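Local coordinates for solute Binding Protein BlMnBP1, Blac_00780 in complex with mannopentaose (Bifidobacterium, PDB 6I5W) that binds manno-oligosaccharides as the extracellular solute-binding protein of an ABC transporter, probably delivering them for uptake by the bacterium, at residues Ala134-Asn139 with Pro288-Val293; Lys141-Ala146 with Ile261-Leu266; Lys170-Tyr175 with Tyr239-Tyr244. One frame throughout, in Å; residues are numbered along the deposited sequence.

All three contacts lie in one lobe of the solute-binding protein and reach the same mixed sheet, in which strand 261-267 runs between strands 123-139 and 172-174. In contacts 1 and 2 every touching residue is buried, and neither has a hydrogen bond between its own two segments: contact 1 packs strand 123-139 against the loop leaving strand 284-288, and contact 2 sets helix 140-145, the direct continuation of strand 123-139, on strand 261-267. Contact 3, only partly buried, joins strand 172-174 to the loop after helix 223-236 and mixes apolar packing with carbonyl and carboxylate oxygens. Along the chain, contact 3 falls within the loop closed by contact 2, and contact 2 within that closed by contact 1.

Contact 1 of 3, residues Ala134-Asn139 with Pro288-Val293; sequences AGIVYN and PFPITV
Ile136 pushes the end of its longer branch into the corner formed by Phe289 and Pro290. Its CD1 meets Pro290 CD at 3.5 Å, tighter than usual for two carbons, and Phe289 CD2 at 3.9 Å. CG1 of Ile136 lies behind it, 4.0 Å from the same Phe289 CD2. The branch gets there by an extended course: CG1 is anti to the carbonyl carbon (chi1 -62°), and CD1 continues almost straight outward (chi2 -172°). The isoleucine crosses the proline at about a right angle and approaches the phenylalanine ring on a slant.

The corner follows strand 284-288, which pairs antiparallel with strand 123-139; the chain leaves the sheet here through an inverse gamma turn centred on Pro290, in which Ile291 N donates to Phe289 O at 2.8 Å. Pro290 CD lies over one face of the preceding ring, 3.4 Å above the Phe289 plane and displaced toward its rim, while Ile291 CG1 sits at the ring edge, in plane. Phe289 swings its CG anti to the backbone N (chi1 -171°), toward Val227 and Thr230 of helix 223-236, and its ring also meets that of Tyr190. Tyr190 OH in turn hydrogen-bonds Gly135 O. Strand 261-267 adds Val265, which touches both Ile136 and Phe289.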
loop_
_atom_site.group_PDB
_atom_site.type_symbol
_atom_site.label_atom_id
_atom_site.label_comp_id
_atom_site.label_asym_id
_atom_site.label_seq_id
_atom_site.Cartn_x
_atom_site.Cartn_y
_atom_site.Cartn_z
ATOM N N ALA A 134 1.996 -7.023 -2.429
ATOM C CA ALA A 134 0.564 -7.191 -2.239
ATOM C C ALA A 134 0.326 -8.691 -2.092
ATOM O O ALA A 134 0.468 -9.457 -3.048
ATOM C CB ALA A 134 -0.196 -6.567 -3.398
ATOM N N GLY A 135 0.044 -9.117 -0.881
ATOM C CA GLY A 135 -0.058 -10.533 -0.594
ATOM C C GLY A 135 -1.128 -10.717 0.452
ATOM O O GLY A 135 -1.957 -9.840 0.640
ATOM N N ILE A 136 -1.152 -11.868 1.118
ATOM C CA ILE A 136 -2.129 -12.120 2.168
ATOM C C ILE A 136 -1.367 -12.485 3.439
ATOM O O ILE A 136 -0.393 -13.250 3.398
ATOM C CB ILE A 136 -3.121 -13.238 1.787
ATOM C CG1 ILE A 136 -3.943 -12.842 0.542
ATOM C CG2 ILE A 136 -3.975 -13.646 3.024
ATOM C CD1 ILE A 136 -5.139 -13.778 0.136
ATOM N N VAL A 137 -1.818 -11.934 4.551
ATOM C CA VAL A 137 -1.290 -12.311 5.857
ATOM C C VAL A 137 -2.106 -13.505 6.329
ATOM O O VAL A 137 -3.320 -13.569 6.095
ATOM C CB VAL A 137 -1.349 -11.157 6.862
ATOM C CG1 VAL A 137 -0.504 -11.523 8.097
ATOM C CG2 VAL A 137 -0.837 -9.877 6.219
ATOM N N TYR A 138 -1.450 -14.486 6.949
ATOM C CA TYR A 138 -2.118 -15.740 7.310
ATOM C C TYR A 138 -1.444 -16.269 8.568
ATOM O O TYR A 138 -0.257 -16.000 8.831
ATOM C CB TYR A 138 -2.121 -16.733 6.112
ATOM C CG TYR A 138 -0.861 -17.533 5.933
ATOM C CD1 TYR A 138 0.187 -17.047 5.178
ATOM C CD2 TYR A 138 -0.731 -18.784 6.500
ATOM C CE1 TYR A 138 1.348 -17.753 5.058
ATOM C CE2 TYR A 138 0.418 -19.485 6.353
ATOM C CZ TYR A 138 1.446 -18.978 5.643
ATOM O OH TYR A 138 2.588 -19.711 5.502
ATOM N N ASN A 139 -2.257 -16.935 9.382
ATOM C CA ASN A 139 -1.821 -17.546 10.636
ATOM C C ASN A 139 -1.497 -19.006 10.347
ATOM O O ASN A 139 -2.377 -19.782 9.972
ATOM C CB ASN A 139 -2.898 -17.401 11.711
ATOM C CG ASN A 139 -2.501 -18.054 13.030
ATOM O OD1 ASN A 139 -2.119 -19.208 13.055
ATOM N ND2 ASN A 139 -2.609 -17.304 14.122
ATOM N N PRO A 288 1.578 -15.269 -1.200
ATOM C CA PRO A 288 1.193 -14.510 -2.397
ATOM C C PRO A 288 -0.313 -14.581 -2.571
ATOM O O PRO A 288 -0.951 -15.527 -2.103
ATOM C CB PRO A 288 1.936 -15.219 -3.542
ATOM C CG PRO A 288 2.905 -16.194 -2.866
ATOM C CD PRO A 288 2.319 -16.502 -1.541
ATOM N N PHE A 289 -0.894 -13.569 -3.202
ATOM C CA PHE A 289 -2.330 -13.619 -3.435
ATOM C C PHE A 289 -2.632 -14.848 -4.303
ATOM O O PHE A 289 -1.842 -15.170 -5.205
ATOM C CB PHE A 289 -2.829 -12.336 -4.095
ATOM C CG PHE A 289 -4.336 -12.233 -4.157
ATOM C CD1 PHE A 289 -5.044 -12.751 -5.220
ATOM C CD2 PHE A 289 -5.048 -11.641 -3.115
ATOM C CE1 PHE A 289 -6.427 -12.696 -5.276
ATOM C CE2 PHE A 289 -6.457 -11.548 -3.179
ATOM C CZ PHE A 289 -7.142 -12.111 -4.257
ATOM N N PRO A 290 -3.766 -15.598 -4.039
ATOM C CA PRO A 290 -3.952 -16.911 -4.678
ATOM C C PRO A 290 -4.475 -16.838 -6.107
ATOM O O PRO A 290 -5.541 -17.320 -6.420
ATOM C CB PRO A 290 -4.964 -17.604 -3.749
ATOM C CG PRO A 290 -5.677 -16.493 -3.023
ATOM C CD PRO A 290 -4.657 -15.412 -2.877
ATOM N N ILE A 291 -3.702 -16.210 -6.978
ATOM C CA ILE A 291 -3.968 -16.190 -8.407
ATOM C C ILE A 291 -2.716 -16.699 -9.096
ATOM O O ILE A 291 -1.594 -16.360 -8.698
ATOM C CB ILE A 291 -4.348 -14.796 -8.936
ATOM C CG1 ILE A 291 -5.829 -14.526 -8.600
ATOM C CG2 ILE A 291 -4.077 -14.715 -10.433
ATOM C CD1 ILE A 291 -6.257 -13.077 -9.014
ATOM N N THR A 292 -2.905 -17.525 -10.096
ATOM C CA THR A 292 -1.813 -18.048 -10.891
ATOM C C THR A 292 -2.079 -17.667 -12.320
ATOM O O THR A 292 -3.209 -17.789 -12.785
ATOM C CB THR A 292 -1.727 -19.570 -10.774
ATOM O OG1 THR A 292 -1.405 -19.906 -9.430
ATOM C CG2 THR A 292 -0.672 -20.088 -11.674
ATOM N N VAL A 293 -1.046 -17.226 -13.018
ATOM C CA VAL A 293 -1.185 -16.720 -14.374
ATOM C C VAL A 293 -0.245 -17.541 -15.229
ATOM O O VAL A 293 0.985 -17.427 -15.108
ATOM C CB VAL A 293 -0.882 -15.219 -14.462
ATOM C CG1 VAL A 293 -1.128 -14.737 -15.889
ATOM C CG2 VAL A 293 -1.759 -14.469 -13.467
#

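Contact 2 of 3, residues Lys141-Ala146 with Ile261-Leu266; sequences KVFEEA and IATMVL. With ZN (zinc ion), chain B.
Val142 and Phe143, on successive positions of helix 140-145, reach strand 261-267 with different kinds of surface. Val142 CG1 presses on the Ala262 methyl, CB, at 3.4 Å, a tight carbon pair. That methyl branch stands anti to the backbone N of Val142 (chi1 171°), while the other, CG2, makes a looser approach to Ile261 O. Phe143 offers the rim of its ring: CE1 is 3.7 Å and CZ 3.9 Å from Thr263 CG2, which lies at the ring edge, in plane, the two side chains crossing at about a right angle. The same CE1 lies 4.0 Å from Ala262 O.

Thr263 sends its other branch elsewhere; OG1 hydrogen-bonds Pro173 O on the adjoining strand 172-174, and the methyl CG2 turns to the aromatic ring. Ile165 of helix 155-168 touches Val142, Phe143 and Ala262 together, and Tyr138 packs its ring against Phe143. Asn139 is the N-cap of the helix, its OD1 accepting a hydrogen bond from Val142 N.

Charged groups of the helix lie off this interface: Lys141 NZ and Glu145 OE2 form a salt bridge at 3.4 Å, and Glu144 OE2 binds a zinc ion at 2.0 Å. With no hydrogen bond between the two segments, helix and strand are held here by close apolar packing, which leaves the threonine hydroxyl to tie strand to strand.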
loop_
_atom_site.group_PDB
_atom_site.type_symbol
_atom_site.label_atom_id
_atom_site.label_comp_id
_atom_site.label_asym_id
_atom_site.label_seq_id
_atom_site.Cartn_x
_atom_site.Cartn_y
_atom_site.Cartn_z
ATOM N N LYS A 141 -0.602 -21.408 12.280
ATOM C CA LYS A 141 -1.169 -22.356 13.227
ATOM C C LYS A 141 -2.607 -22.705 12.858
ATOM O O LYS A 141 -3.008 -23.872 12.949
ATOM C CB LYS A 141 -1.068 -21.778 14.645
ATOM C CG LYS A 141 -2.132 -22.319 15.574
ATOM C CD LYS A 141 -2.004 -21.842 17.001
ATOM C CE LYS A 141 -3.395 -21.779 17.638
ATOM N NZ LYS A 141 -4.197 -23.021 17.426
ATOM N N VAL A 142 -3.393 -21.706 12.430
ATOM C CA VAL A 142 -4.765 -21.932 11.968
ATOM C C VAL A 142 -4.775 -22.804 10.720
ATOM O O VAL A 142 -5.555 -23.768 10.618
ATOM C CB VAL A 142 -5.461 -20.577 11.721
ATOM C CG1 VAL A 142 -6.812 -20.769 11.020
ATOM C CG2 VAL A 142 -5.586 -19.774 13.014
ATOM N N PHE A 143 -3.870 -22.521 9.783
ATOM C CA PHE A 143 -3.766 -23.332 8.578
ATOM C C PHE A 143 -3.412 -24.779 8.904
ATOM O O PHE A 143 -3.942 -25.698 8.294
ATOM C CB PHE A 143 -2.716 -22.736 7.632
ATOM C CG PHE A 143 -3.284 -21.741 6.653
ATOM C CD1 PHE A 143 -4.047 -20.684 7.099
ATOM C CD2 PHE A 143 -3.062 -21.875 5.306
ATOM C CE1 PHE A 143 -4.590 -19.775 6.203
ATOM C CE2 PHE A 143 -3.583 -20.982 4.412
ATOM C CZ PHE A 143 -4.341 -19.923 4.854
ATOM N N GLU A 144 -2.499 -24.995 9.849
ATOM C CA GLU A 144 -2.129 -26.356 10.236
ATOM C C GLU A 144 -3.307 -27.068 10.870
ATOM O O GLU A 144 -3.617 -28.210 10.531
ATOM C CB GLU A 144 -0.949 -26.309 11.207
ATOM C CG GLU A 144 0.335 -25.904 10.527
ATOM C CD GLU A 144 1.377 -25.386 11.479
ATOM O OE1 GLU A 144 1.029 -25.074 12.644
ATOM O OE2 GLU A 144 2.544 -25.307 11.052
ATOM N N GLU A 145 -3.992 -26.392 11.797
ATOM C CA GLU A 145 -5.165 -26.969 12.443
ATOM C C GLU A 145 -6.164 -27.476 11.423
ATOM O O GLU A 145 -6.791 -28.512 11.619
ATOM C CB GLU A 145 -5.809 -25.923 13.318
ATOM C CG GLU A 145 -6.666 -26.417 14.420
ATOM C CD GLU A 145 -6.376 -25.647 15.702
ATOM O OE1 GLU A 145 -5.697 -26.220 16.595
ATOM O OE2 GLU A 145 -6.792 -24.464 15.801
ATOM N N ALA A 146 -6.320 -26.769 10.319
ATOM C CA ALA A 146 -7.252 -27.169 9.282
ATOM C C ALA A 146 -6.681 -28.201 8.325
ATOM O O ALA A 146 -7.374 -28.563 7.381
ATOM C CB ALA A 146 -7.701 -25.941 8.465
ATOM N N ILE A 261 -8.201 -15.261 13.667
ATOM C CA ILE A 261 -8.385 -14.928 12.268
ATOM C C ILE A 261 -7.339 -15.689 11.486
ATOM O O ILE A 261 -6.156 -15.719 11.857
ATOM C CB ILE A 261 -8.234 -13.410 12.017
ATOM C CG1 ILE A 261 -9.403 -12.656 12.652
ATOM C CG2 ILE A 261 -8.167 -13.099 10.539
ATOM C CD1 ILE A 261 -9.122 -11.126 12.840
ATOM N N ALA A 262 -7.769 -16.290 10.386
ATOM C CA ALA A 262 -6.838 -17.062 9.575
ATOM C C ALA A 262 -6.130 -16.198 8.535
ATOM O O ALA A 262 -4.933 -16.392 8.304
ATOM C CB ALA A 262 -7.572 -18.223 8.887
ATOM N N THR A 263 -6.857 -15.295 7.849
ATOM C CA THR A 263 -6.291 -14.541 6.750
ATOM C C THR A 263 -6.861 -13.113 6.775
ATOM O O THR A 263 -7.998 -12.861 7.211
ATOM C CB THR A 263 -6.571 -15.094 5.323
ATOM O OG1 THR A 263 -7.982 -15.016 5.025
ATOM C CG2 THR A 263 -6.130 -16.524 5.169
ATOM N N MET A 264 -6.049 -12.202 6.284
ATOM C CA MET A 264 -6.393 -10.812 6.015
ATOM C C MET A 264 -5.630 -10.385 4.764
ATOM O O MET A 264 -4.430 -10.653 4.627
ATOM C CB MET A 264 -6.053 -9.933 7.196
ATOM C CG MET A 264 -7.078 -9.962 8.339
ATOM S SD MET A 264 -6.718 -8.608 9.473
ATOM C CE MET A 264 -5.638 -9.374 10.669
ATOM N N VAL A 265 -6.330 -9.728 3.850
ATOM C CA VAL A 265 -5.748 -9.305 2.574
ATOM C C VAL A 265 -5.183 -7.899 2.764
ATOM O O VAL A 265 -5.916 -6.899 2.754
ATOM C CB VAL A 265 -6.797 -9.374 1.467
ATOM C CG1 VAL A 265 -6.218 -9.190 0.076
ATOM C CG2 VAL A 265 -7.432 -10.782 1.472
ATOM N N LEU A 266 -3.851 -7.816 2.960
ATOM C CA LEU A 266 -3.121 -6.596 3.319
ATOM C C LEU A 266 -1.675 -6.697 2.815
ATOM O O LEU A 266 -1.111 -7.807 2.756
ATOM C CB LEU A 266 -3.106 -6.398 4.838
ATOM C CG LEU A 266 -4.410 -6.210 5.593
ATOM C CD1 LEU A 266 -4.116 -6.375 7.062
ATOM C CD2 LEU A 266 -5.087 -4.887 5.359
HETATM ZN ZN ZN B . 4.087 -25.126 12.254
#

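Contact 3 of 3, residues Lys170-Tyr175 with Tyr239-Tyr244; sequences KAVPLY and YTEEDY
The side chains of Tyr175 and Glu241 cross at about a right angle, with the ring and carboxylate planes 67° apart. OE1 comes obliquely to the ring, 3.6 Å from Tyr175 CD1, and lies still nearer the backbone, 3.1 Å from Tyr175 CA. Glu241 CB also touches the ring, 4.0 Å from both CD1 and CE1 of Tyr175. The carboxylate reaches this place by doubling back: CG of Glu241 lies between its backbone N and carbonyl carbon (chi1 61°), and the chain bends at chi2, about the CB-CG bond (-79°). OE1 is then held by a hydrogen bond from Thr176 N, while Tyr175 OH accepts one from Asp248 N.

The ring of Pro173 sits against the peptide carbonyl of Tyr239, with CB and CD each 3.2 Å from Tyr239 O, and its CG packs on Tyr239 CB. The same oxygen accepts a weak, bent hydrogen bond from Leu174 N at 3.0 Å. One residue on, Thr240 CA makes a CA-H...O contact with Leu174 O, and the side chains of Leu174 and Thr240 run side by side, CD2 to CG2 3.7 Å. Val172 CG1 lies over the peptide between Thr240 and Glu241.

The chain turns a corner at Pro173, between the backbone hydrogen bonds of Val172 to Ala262 and of Tyr175 to Thr263 on strand 261-267. Leu174 leans on Thr263 and Val265 of that strand, Tyr175 on Ile261 and Met264, and helix 155-168 meets Pro173 and Tyr239 through Leu162.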
loop_
_atom_site.group_PDB
_atom_site.type_symbol
_atom_site.label_atom_id
_atom_site.label_comp_id
_atom_site.label_asym_id
_atom_site.label_seq_id
_atom_site.Cartn_x
_atom_site.Cartn_y
_atom_site.Cartn_z
ATOM N N LYS A 170 -12.018 -22.554 14.847
ATOM C CA LYS A 170 -12.828 -21.481 15.419
ATOM C C LYS A 170 -12.453 -20.106 14.867
ATOM O O LYS A 170 -12.953 -19.103 15.365
ATOM C CB LYS A 170 -12.674 -21.446 16.945
ATOM C CG LYS A 170 -12.350 -22.782 17.548
ATOM C CD LYS A 170 -12.024 -22.645 19.029
ATOM C CE LYS A 170 -13.119 -21.897 19.788
ATOM N NZ LYS A 170 -12.868 -21.890 21.268
ATOM N N ALA A 171 -11.590 -20.060 13.860
ATOM C CA ALA A 171 -11.043 -18.840 13.329
ATOM C C ALA A 171 -11.957 -18.203 12.299
ATOM O O ALA A 171 -12.679 -18.886 11.596
ATOM C CB ALA A 171 -9.705 -19.123 12.679
ATOM N N VAL A 172 -11.922 -16.869 12.216
ATOM C CA VAL A 172 -12.541 -16.224 11.057
ATOM C C VAL A 172 -11.656 -16.560 9.863
ATOM O O VAL A 172 -10.470 -16.226 9.887
ATOM C CB VAL A 172 -12.715 -14.727 11.243
ATOM C CG1 VAL A 172 -13.350 -14.124 10.015
ATOM C CG2 VAL A 172 -13.593 -14.480 12.472
ATOM N N PRO A 173 -12.157 -17.308 8.857
ATOM C CA PRO A 173 -11.278 -17.630 7.708
ATOM C C PRO A 173 -10.675 -16.395 7.018
ATOM O O PRO A 173 -9.497 -16.401 6.675
ATOM C CB PRO A 173 -12.196 -18.446 6.788
ATOM C CG PRO A 173 -13.324 -18.968 7.669
ATOM C CD PRO A 173 -13.518 -17.872 8.709
ATOM N N LEU A 174 -11.438 -15.327 6.827
ATOM C CA LEU A 174 -10.948 -14.118 6.152
ATOM C C LEU A 174 -11.676 -12.965 6.832
ATOM O O LEU A 174 -12.902 -12.887 6.746
ATOM C CB LEU A 174 -11.224 -14.142 4.652
ATOM C CG LEU A 174 -10.759 -12.932 3.834
ATOM C CD1 LEU A 174 -10.692 -13.169 2.354
ATOM C CD2 LEU A 174 -11.727 -11.801 4.081
ATOM N N TYR A 175 -10.922 -12.084 7.522
ATOM C CA TYR A 175 -11.496 -10.946 8.245
ATOM C C TYR A 175 -11.465 -9.730 7.321
ATOM O O TYR A 175 -10.388 -9.351 6.840
ATOM C CB TYR A 175 -10.688 -10.679 9.517
ATOM C CG TYR A 175 -11.287 -9.721 10.512
ATOM C CD1 TYR A 175 -12.261 -10.143 11.384
ATOM C CD2 TYR A 175 -10.838 -8.397 10.619
ATOM C CE1 TYR A 175 -12.825 -9.282 12.324
ATOM C CE2 TYR A 175 -11.393 -7.525 11.575
ATOM C CZ TYR A 175 -12.394 -7.995 12.431
ATOM O OH TYR A 175 -12.968 -7.205 13.413
ATOM N N TYR A 239 -17.524 -17.199 4.977
ATOM C CA TYR A 239 -16.169 -17.418 5.479
ATOM C C TYR A 239 -15.496 -16.153 6.007
ATOM O O TYR A 239 -14.273 -16.115 6.105
ATOM C CB TYR A 239 -15.291 -18.035 4.389
ATOM C CG TYR A 239 -15.818 -19.323 3.759
ATOM C CD1 TYR A 239 -16.686 -20.175 4.427
ATOM C CD2 TYR A 239 -15.444 -19.667 2.476
ATOM C CE1 TYR A 239 -17.164 -21.336 3.810
ATOM C CE2 TYR A 239 -15.905 -20.793 1.864
ATOM C CZ TYR A 239 -16.754 -21.641 2.535
ATOM O OH TYR A 239 -17.171 -22.734 1.842
ATOM N N THR A 240 -16.281 -15.125 6.328
ATOM C CA THR A 240 -15.724 -13.910 6.922
ATOM C C THR A 240 -16.531 -13.658 8.188
ATOM O O THR A 240 -17.429 -14.451 8.536
ATOM C CB THR A 240 -15.813 -12.687 5.983
ATOM O OG1 THR A 240 -17.188 -12.345 5.772
ATOM C CG2 THR A 240 -15.180 -12.964 4.636
ATOM N N GLU A 241 -16.299 -12.532 8.829
ATOM C CA GLU A 241 -16.747 -12.337 10.190
ATOM C C GLU A 241 -18.273 -12.240 10.266
ATOM O O GLU A 241 -18.959 -11.930 9.295
ATOM C CB GLU A 241 -16.071 -11.108 10.781
ATOM C CG GLU A 241 -16.365 -9.775 10.050
ATOM C CD GLU A 241 -15.576 -9.535 8.751
ATOM O OE1 GLU A 241 -14.489 -10.085 8.538
ATOM O OE2 GLU A 241 -16.061 -8.782 7.918
ATOM N N GLU A 242 -18.782 -12.536 11.469
ATOM C CA GLU A 242 -20.209 -12.462 11.768
ATOM C C GLU A 242 -20.816 -11.151 11.301
ATOM O O GLU A 242 -21.911 -11.123 10.735
ATOM C CB GLU A 242 -20.408 -12.600 13.285
ATOM C CG GLU A 242 -19.883 -11.393 14.131
ATOM C CD GLU A 242 -18.388 -11.123 13.962
ATOM O OE1 GLU A 242 -18.031 -9.943 13.814
ATOM O OE2 GLU A 242 -17.582 -12.101 13.963
ATOM N N ASP A 243 -20.150 -10.055 11.550
ATOM C CA ASP A 243 -20.791 -8.764 11.360
ATOM C C ASP A 243 -19.725 -7.794 10.866
ATOM O O ASP A 243 -18.909 -7.288 11.652
ATOM C CB ASP A 243 -21.430 -8.288 12.646
ATOM C CG ASP A 243 -22.215 -7.027 12.452
ATOM O OD1 ASP A 243 -22.309 -6.497 11.298
ATOM O OD2 ASP A 243 -22.750 -6.550 13.470
ATOM N N TYR A 244 -19.736 -7.562 9.559
ATOM C CA TYR A 244 -18.744 -6.682 8.968
ATOM C C TYR A 244 -18.823 -5.270 9.536
ATOM O O TYR A 244 -17.817 -4.538 9.551
ATOM C CB TYR A 244 -18.923 -6.660 7.459
ATOM C CG TYR A 244 -20.328 -6.359 6.960
ATOM C CD1 TYR A 244 -20.763 -5.053 6.788
ATOM C CD2 TYR A 244 -21.187 -7.379 6.607
ATOM C CE1 TYR A 244 -22.033 -4.777 6.310
ATOM C CE2 TYR A 244 -22.452 -7.106 6.128
ATOM C CZ TYR A 244 -22.867 -5.812 5.992
ATOM O OH TYR A 244 -24.121 -5.539 5.518
#